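Local coordinates for protein ubiquitin-like-specific protease 2 (Saccharomyces cerevisiae, PDB 5LNB) that acts as a cysteine protease of the C48 family that cleaves SUMO from modified proteins, represented here by a piece containing its catalytic domain, at residues Leu18-Lys26 with Leu272-Leu283. Residues are numbered along the deposited sequence; the frame is centred on the assembly and turned at random.
Sequences LFKPSLCYK and LKLLQLNYISYL
The carbonyl oxygen of Pro21, just past a cis peptide bond, accepts a nearly straight hydrogen bond from the side-chain amide of Gln276, with NE2 2.9 Å from O. The donor lies in the carbonyl plane. At the other end of the amide, Lys273 NZ reaches Gln276 OE1 at 2.7 Å, so the group is held from both ends. Its plane stacks 15° from the Phe19 ring, over which Gln276 CG makes a CH-pi contact, while Phe40 stacks on that ring too. The glutamine reaches this site because CG stands anti to the backbone N (chi1 -161°) and the chain then bends at chi2. Further along, Leu23 drives both methyls into the helix, CD2 meeting Leu272 CD2 at 3.6 Å and CD1 reaching Tyr279 CB. The Tyr279 ring lies between the Cys24 backbone and Leu283 CD1 on opposite faces. At the far end, Lys26 NZ sits over the face of Tyr282, 4.7 Å from its centroid, in a cation-pi contact. A leucine in place of Gln276 would probably leave the Pro21 carbonyl and the Lys273 ammonium without this shared mate. Strand 23-26, paired with 32-35, thus runs nearly perpendicular to helix segment 272-283 (88°): one direct amide hydrogen bond and packing of Phe19 and Pro21 tie down the preceding loop, while Leu23, Tyr25 and the Lys26 cation-pi contact join the strand to the helix.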
ATOM      1  N   LEU A  18       0.221 -13.446 -24.203  1.00 66.13           N
ATOM      2  CA  LEU A  18      -1.054 -12.779 -24.430  1.00 65.51           C
ATOM      3  C   LEU A  18      -1.807 -12.580 -23.112  1.00 64.91           C
ATOM      4  O   LEU A  18      -2.059 -13.535 -22.372  1.00 70.94           O
ATOM      5  CB  LEU A  18      -1.916 -13.578 -25.415  1.00 67.97           C
ATOM      6  CG  LEU A  18      -1.326 -13.924 -26.792  1.00 71.49           C
ATOM      7  CD1 LEU A  18      -2.288 -14.795 -27.584  1.00 70.16           C
ATOM      8  CD2 LEU A  18      -0.967 -12.676 -27.593  1.00 73.60           C
ATOM      9  N   PHE A  19      -2.141 -11.324 -22.816  1.00 53.89           N
ATOM     10  CA  PHE A  19      -2.983 -10.955 -21.677  1.00 42.77           C
ATOM     11  C   PHE A  19      -4.086 -10.050 -22.226  1.00 40.34           C
ATOM     12  O   PHE A  19      -4.148  -8.856 -21.935  1.00 40.56           O
ATOM     13  CB  PHE A  19      -2.175 -10.265 -20.587  1.00 32.41           C
ATOM     14  CG  PHE A  19      -2.914 -10.099 -19.287  1.00 34.15           C
ATOM     15  CD1 PHE A  19      -3.026 -11.154 -18.396  1.00 32.75           C
ATOM     16  CD2 PHE A  19      -3.473  -8.880 -18.938  1.00 36.58           C
ATOM     17  CE1 PHE A  19      -3.692 -11.004 -17.192  1.00 31.49           C
ATOM     18  CE2 PHE A  19      -4.141  -8.719 -17.730  1.00 34.37           C
ATOM     19  CZ  PHE A  19      -4.253  -9.782 -16.858  1.00 31.92           C
ATOM     20  N   LYS A  20      -4.958 -10.647 -23.037  1.00 37.48           N
ATOM     21  CA  LYS A  20      -5.871  -9.931 -23.889  1.00 39.53           C
ATOM     22  C   LYS A  20      -7.166 -10.736 -23.941  1.00 40.68           C
ATOM     23  O   LYS A  20      -7.126 -11.944 -24.226  1.00 42.33           O
ATOM     24  CB  LYS A  20      -5.269  -9.767 -25.288  1.00 45.38           C
ATOM     25  CG  LYS A  20      -5.771  -8.579 -26.073  1.00 56.63           C
ATOM     26  CD  LYS A  20      -5.142  -8.565 -27.464  1.00 65.77           C
ATOM     27  CE  LYS A  20      -6.082  -7.966 -28.511  1.00 65.81           C
ATOM     28  NZ  LYS A  20      -5.511  -8.052 -29.890  1.00 70.77           N
ATOM     29  N   PRO A  21      -8.322 -10.119 -23.658  1.00 41.70           N
ATOM     30  CA  PRO A  21      -8.457  -8.692 -23.343  1.00 40.94           C
ATOM     31  C   PRO A  21      -7.851  -8.290 -21.994  1.00 42.10           C
ATOM     32  O   PRO A  21      -7.480  -9.134 -21.170  1.00 42.35           O
ATOM     33  CB  PRO A  21      -9.970  -8.487 -23.327  1.00 44.41           C
ATOM     34  CG  PRO A  21     -10.517  -9.821 -22.941  1.00 45.05           C
ATOM     35  CD  PRO A  21      -9.613 -10.827 -23.582  1.00 44.56           C
ATOM     36  N   SER A  22      -7.752  -6.984 -21.772  1.00 37.75           N
ATOM     37  CA  SER A  22      -7.274  -6.500 -20.489  1.00 36.19           C
ATOM     38  C   SER A  22      -8.244  -6.899 -19.384  1.00 34.48           C
ATOM     39  O   SER A  22      -9.461  -6.931 -19.582  1.00 34.30           O
ATOM     40  CB  SER A  22      -7.106  -4.984 -20.524  1.00 38.60           C
ATOM     41  OG  SER A  22      -6.286  -4.602 -21.611  1.00 42.61           O
ATOM     42  N   LEU A  23      -7.696  -7.218 -18.218  1.00 31.58           N
ATOM     43  CA  LEU A  23      -8.529  -7.493 -17.058  1.00 33.74           C
ATOM     44  C   LEU A  23      -9.245  -6.224 -16.610  1.00 35.53           C
ATOM     45  O   LEU A  23      -8.626  -5.171 -16.433  1.00 33.19           O
ATOM     46  CB  LEU A  23      -7.686  -8.048 -15.912  1.00 33.81           C
ATOM     47  CG  LEU A  23      -8.372  -8.127 -14.549  1.00 29.87           C
ATOM     48  CD1 LEU A  23      -9.610  -9.027 -14.608  1.00 30.30           C
ATOM     49  CD2 LEU A  23      -7.377  -8.603 -13.503  1.00 26.51           C
ATOM     50  N   CYS A  24     -10.553  -6.329 -16.428  1.00 38.10           N
ATOM     51  CA  CYS A  24     -11.361  -5.268 -15.845  1.00 37.90           C
ATOM     52  C   CYS A  24     -11.969  -5.830 -14.565  1.00 34.76           C
ATOM     53  O   CYS A  24     -12.808  -6.734 -14.615  1.00 36.88           O
ATOM     54  CB  CYS A  24     -12.434  -4.801 -16.825  1.00 46.03           C
ATOM     55  SG  CYS A  24     -13.331  -3.371 -16.256  1.00 53.10           S
ATOM     56  N   TYR A  25     -11.533  -5.323 -13.419  1.00 29.78           N
ATOM     57  CA  TYR A  25     -11.933  -5.882 -12.137  1.00 33.71           C
ATOM     58  C   TYR A  25     -12.743  -4.859 -11.350  1.00 35.32           C
ATOM     59  O   TYR A  25     -12.345  -3.693 -11.242  1.00 30.81           O
ATOM     60  CB  TYR A  25     -10.712  -6.335 -11.339  1.00 27.29           C
ATOM     61  CG  TYR A  25     -11.068  -7.257 -10.204  1.00 34.01           C
ATOM     62  CD1 TYR A  25     -11.249  -6.771  -8.909  1.00 28.40           C
ATOM     63  CD2 TYR A  25     -11.248  -8.612 -10.429  1.00 36.41           C
ATOM     64  CE1 TYR A  25     -11.584  -7.624  -7.871  1.00 30.30           C
ATOM     65  CE2 TYR A  25     -11.579  -9.466  -9.405  1.00 37.15           C
ATOM     66  CZ  TYR A  25     -11.745  -8.972  -8.133  1.00 36.39           C
ATOM     67  OH  TYR A  25     -12.084  -9.851  -7.136  1.00 45.94           O
ATOM     68  N   LYS A  26     -13.867  -5.306 -10.791  1.00 36.94           N
ATOM     69  CA  LYS A  26     -14.808  -4.467 -10.056  1.00 41.09           C
ATOM     70  C   LYS A  26     -14.774  -4.843  -8.578  1.00 36.85           C
ATOM     71  O   LYS A  26     -15.105  -5.979  -8.220  1.00 40.33           O
ATOM     72  CB  LYS A  26     -16.221  -4.644 -10.614  1.00 54.79           C
ATOM     73  CG  LYS A  26     -16.549  -6.108 -10.975  1.00 69.44           C
ATOM     74  CD  LYS A  26     -18.013  -6.296 -11.398  1.00 76.47           C
ATOM     75  CE  LYS A  26     -18.306  -7.724 -11.883  1.00 77.09           C
ATOM     76  NZ  LYS A  26     -17.821  -8.007 -13.274  1.00 74.49           N
ATOM     77  N   LEU A 272      -3.401 -12.755 -11.116  1.00 30.72           N
ATOM     78  CA  LEU A 272      -3.938 -11.912 -12.176  1.00 27.71           C
ATOM     79  C   LEU A 272      -4.429 -12.759 -13.342  1.00 30.93           C
ATOM     80  O   LEU A 272      -5.574 -12.623 -13.792  1.00 27.06           O
ATOM     81  CB  LEU A 272      -2.871 -10.919 -12.634  1.00 27.09           C
ATOM     82  CG  LEU A 272      -2.792  -9.613 -11.861  1.00 29.48           C
ATOM     83  CD1 LEU A 272      -1.702  -8.720 -12.445  1.00 28.09           C
ATOM     84  CD2 LEU A 272      -4.156  -8.909 -11.903  1.00 28.72           C
ATOM     85  N   LYS A 273      -3.568 -13.649 -13.840  1.00 32.67           N
ATOM     86  CA  LYS A 273      -3.946 -14.530 -14.936  1.00 33.86           C
ATOM     87  C   LYS A 273      -5.276 -15.214 -14.649  1.00 35.82           C
ATOM     88  O   LYS A 273      -6.150 -15.293 -15.515  1.00 36.42           O
ATOM     89  CB  LYS A 273      -2.840 -15.562 -15.174  1.00 33.09           C
ATOM     90  CG  LYS A 273      -3.037 -16.372 -16.450  1.00 41.82           C
ATOM     91  CD  LYS A 273      -3.132 -15.436 -17.650  1.00 44.50           C
ATOM     92  CE  LYS A 273      -3.809 -16.091 -18.838  1.00 46.16           C
ATOM     93  NZ  LYS A 273      -4.057 -15.086 -19.903  1.00 45.01           N
ATOM     94  N   LEU A 274      -5.446 -15.703 -13.422  1.00 34.29           N
ATOM     95  CA  LEU A 274      -6.686 -16.372 -13.046  1.00 34.27           C
ATOM     96  C   LEU A 274      -7.864 -15.402 -13.076  1.00 40.21           C
ATOM     97  O   LEU A 274      -8.932 -15.723 -13.614  1.00 43.05           O
ATOM     98  CB  LEU A 274      -6.520 -17.001 -11.666  1.00 38.63           C
ATOM     99  CG  LEU A 274      -7.586 -17.928 -11.085  1.00 51.47           C
ATOM    100  CD1 LEU A 274      -8.377 -18.635 -12.176  1.00 59.27           C
ATOM    101  CD2 LEU A 274      -6.892 -18.941 -10.173  1.00 54.13           C
ATOM    102  N   LEU A 275      -7.689 -14.205 -12.501  1.00 34.74           N
ATOM    103  CA  LEU A 275      -8.750 -13.203 -12.546  1.00 34.49           C
ATOM    104  C   LEU A 275      -9.138 -12.870 -13.983  1.00 41.00           C
ATOM    105  O   LEU A 275     -10.314 -12.608 -14.270  1.00 35.38           O
ATOM    106  CB  LEU A 275      -8.320 -11.934 -11.806  1.00 28.99           C
ATOM    107  CG  LEU A 275      -8.181 -12.022 -10.282  1.00 30.91           C
ATOM    108  CD1 LEU A 275      -7.763 -10.677  -9.701  1.00 26.87           C
ATOM    109  CD2 LEU A 275      -9.478 -12.499  -9.634  1.00 28.03           C
ATOM    110  N   GLN A 276      -8.164 -12.877 -14.896  1.00 37.42           N
ATOM    111  CA  GLN A 276      -8.454 -12.592 -16.294  1.00 35.97           C
ATOM    112  C   GLN A 276      -9.272 -13.716 -16.915  1.00 41.86           C
ATOM    113  O   GLN A 276     -10.239 -13.468 -17.646  1.00 40.33           O
ATOM    114  CB  GLN A 276      -7.149 -12.389 -17.057  1.00 35.10           C
ATOM    115  CG  GLN A 276      -7.288 -11.661 -18.370  1.00 36.07           C
ATOM    116  CD  GLN A 276      -6.668 -12.428 -19.509  1.00 37.70           C
ATOM    117  OE1 GLN A 276      -6.195 -13.548 -19.324  1.00 42.78           O
ATOM    118  NE2 GLN A 276      -6.663 -11.832 -20.697  1.00 36.35           N
ATOM    119  N   LEU A 277      -8.898 -14.963 -16.626  1.00 39.24           N
ATOM    120  CA  LEU A 277      -9.617 -16.095 -17.192  1.00 40.38           C
ATOM    121  C   LEU A 277     -11.075 -16.093 -16.756  1.00 39.68           C
ATOM    122  O   LEU A 277     -11.972 -16.373 -17.560  1.00 39.31           O
ATOM    123  CB  LEU A 277      -8.923 -17.400 -16.801  1.00 38.53           C
ATOM    124  CG  LEU A 277      -7.591 -17.593 -17.533  1.00 43.14           C
ATOM    125  CD1 LEU A 277      -6.843 -18.819 -17.018  1.00 44.77           C
ATOM    126  CD2 LEU A 277      -7.840 -17.716 -19.040  1.00 40.77           C
ATOM    127  N   ASN A 278     -11.338 -15.767 -15.492  1.00 37.98           N
ATOM    128  CA  ASN A 278     -12.729 -15.670 -15.063  1.00 44.45           C
ATOM    129  C   ASN A 278     -13.443 -14.526 -15.776  1.00 41.37           C
ATOM    130  O   ASN A 278     -14.596 -14.672 -16.193  1.00 43.87           O
ATOM    131  CB  ASN A 278     -12.802 -15.506 -13.549  1.00 46.98           C
ATOM    132  CG  ASN A 278     -12.198 -16.684 -12.813  1.00 53.57           C
ATOM    133  OD1 ASN A 278     -12.086 -17.778 -13.361  1.00 57.92           O
ATOM    134  ND2 ASN A 278     -11.806 -16.464 -11.565  1.00 56.76           N
ATOM    135  N   TYR A 279     -12.765 -13.386 -15.936  1.00 38.08           N
ATOM    136  CA  TYR A 279     -13.348 -12.263 -16.667  1.00 38.18           C
ATOM    137  C   TYR A 279     -13.713 -12.668 -18.091  1.00 39.98           C
ATOM    138  O   TYR A 279     -14.806 -12.353 -18.579  1.00 38.14           O
ATOM    139  CB  TYR A 279     -12.371 -11.091 -16.666  1.00 28.68           C
ATOM    140  CG  TYR A 279     -12.822  -9.853 -17.408  1.00 27.93           C
ATOM    141  CD1 TYR A 279     -13.997  -9.188 -17.056  1.00 29.40           C
ATOM    142  CD2 TYR A 279     -12.052  -9.322 -18.440  1.00 27.83           C
ATOM    143  CE1 TYR A 279     -14.407  -8.041 -17.730  1.00 27.75           C
ATOM    144  CE2 TYR A 279     -12.445  -8.177 -19.114  1.00 31.66           C
ATOM    145  CZ  TYR A 279     -13.620  -7.540 -18.754  1.00 35.25           C
ATOM    146  OH  TYR A 279     -14.011  -6.405 -19.428  1.00 38.87           O
ATOM    147  N   ILE A 280     -12.805 -13.362 -18.779  1.00 33.79           N
ATOM    148  CA  ILE A 280     -13.114 -13.846 -20.120  1.00 35.92           C
ATOM    149  C   ILE A 280     -14.347 -14.739 -20.090  1.00 43.39           C
ATOM    150  O   ILE A 280     -15.236 -14.628 -20.945  1.00 43.54           O
ATOM    151  CB  ILE A 280     -11.909 -14.582 -20.729  1.00 39.66           C
ATOM    152  CG1 ILE A 280     -10.791 -13.596 -21.069  1.00 41.97           C
ATOM    153  CG2 ILE A 280     -12.334 -15.356 -21.971  1.00 40.09           C
ATOM    154  CD1 ILE A 280      -9.488 -14.281 -21.448  1.00 36.92           C
ATOM    155  N   SER A 281     -14.409 -15.660 -19.124  1.00 38.95           N
ATOM    156  CA  SER A 281     -15.599 -16.497 -19.017  1.00 41.70           C
ATOM    157  C   SER A 281     -16.841 -15.639 -18.857  1.00 44.74           C
ATOM    158  O   SER A 281     -17.856 -15.870 -19.524  1.00 43.70           O
ATOM    159  CB  SER A 281     -15.473 -17.471 -17.855  1.00 43.33           C
ATOM    160  OG  SER A 281     -14.482 -18.437 -18.131  1.00 56.47           O
ATOM    161  N   TYR A 282     -16.773 -14.627 -17.992  1.00 41.44           N
ATOM    162  CA  TYR A 282     -17.895 -13.712 -17.858  1.00 42.68           C
ATOM    163  C   TYR A 282     -18.240 -13.075 -19.201  1.00 43.67           C
ATOM    164  O   TYR A 282     -19.404 -13.055 -19.607  1.00 47.37           O
ATOM    165  CB  TYR A 282     -17.585 -12.643 -16.809  1.00 36.94           C
ATOM    166  CG  TYR A 282     -18.523 -11.468 -16.893  1.00 43.20           C
ATOM    167  CD1 TYR A 282     -19.839 -11.575 -16.457  1.00 50.15           C
ATOM    168  CD2 TYR A 282     -18.106 -10.259 -17.436  1.00 45.40           C
ATOM    169  CE1 TYR A 282     -20.711 -10.505 -16.545  1.00 54.72           C
ATOM    170  CE2 TYR A 282     -18.974  -9.178 -17.529  1.00 49.67           C
ATOM    171  CZ  TYR A 282     -20.276  -9.307 -17.081  1.00 57.16           C
ATOM    172  OH  TYR A 282     -21.153  -8.239 -17.170  1.00 63.50           O
ATOM    173  N   LEU A 283     -17.236 -12.552 -19.913  1.00 43.26           N
ATOM    174  CA  LEU A 283     -17.511 -11.876 -21.179  1.00 37.64           C
ATOM    175  C   LEU A 283     -18.156 -12.822 -22.180  1.00 39.30           C
ATOM    176  O   LEU A 283     -19.058 -12.426 -22.929  1.00 45.10           O
ATOM    177  CB  LEU A 283     -16.228 -11.281 -21.767  1.00 35.17           C
ATOM    178  CG  LEU A 283     -15.624 -10.055 -21.070  1.00 36.28           C
ATOM    179  CD1 LEU A 283     -14.303  -9.643 -21.715  1.00 31.95           C
ATOM    180  CD2 LEU A 283     -16.593  -8.892 -21.048  1.00 31.67           C
TER
HETATM  181  O   HOH W   1      -5.056 -14.143 -22.602  1.00 40.70           O
HETATM  182  O   HOH W   2     -11.233  -5.385 -21.257  1.00 40.39           O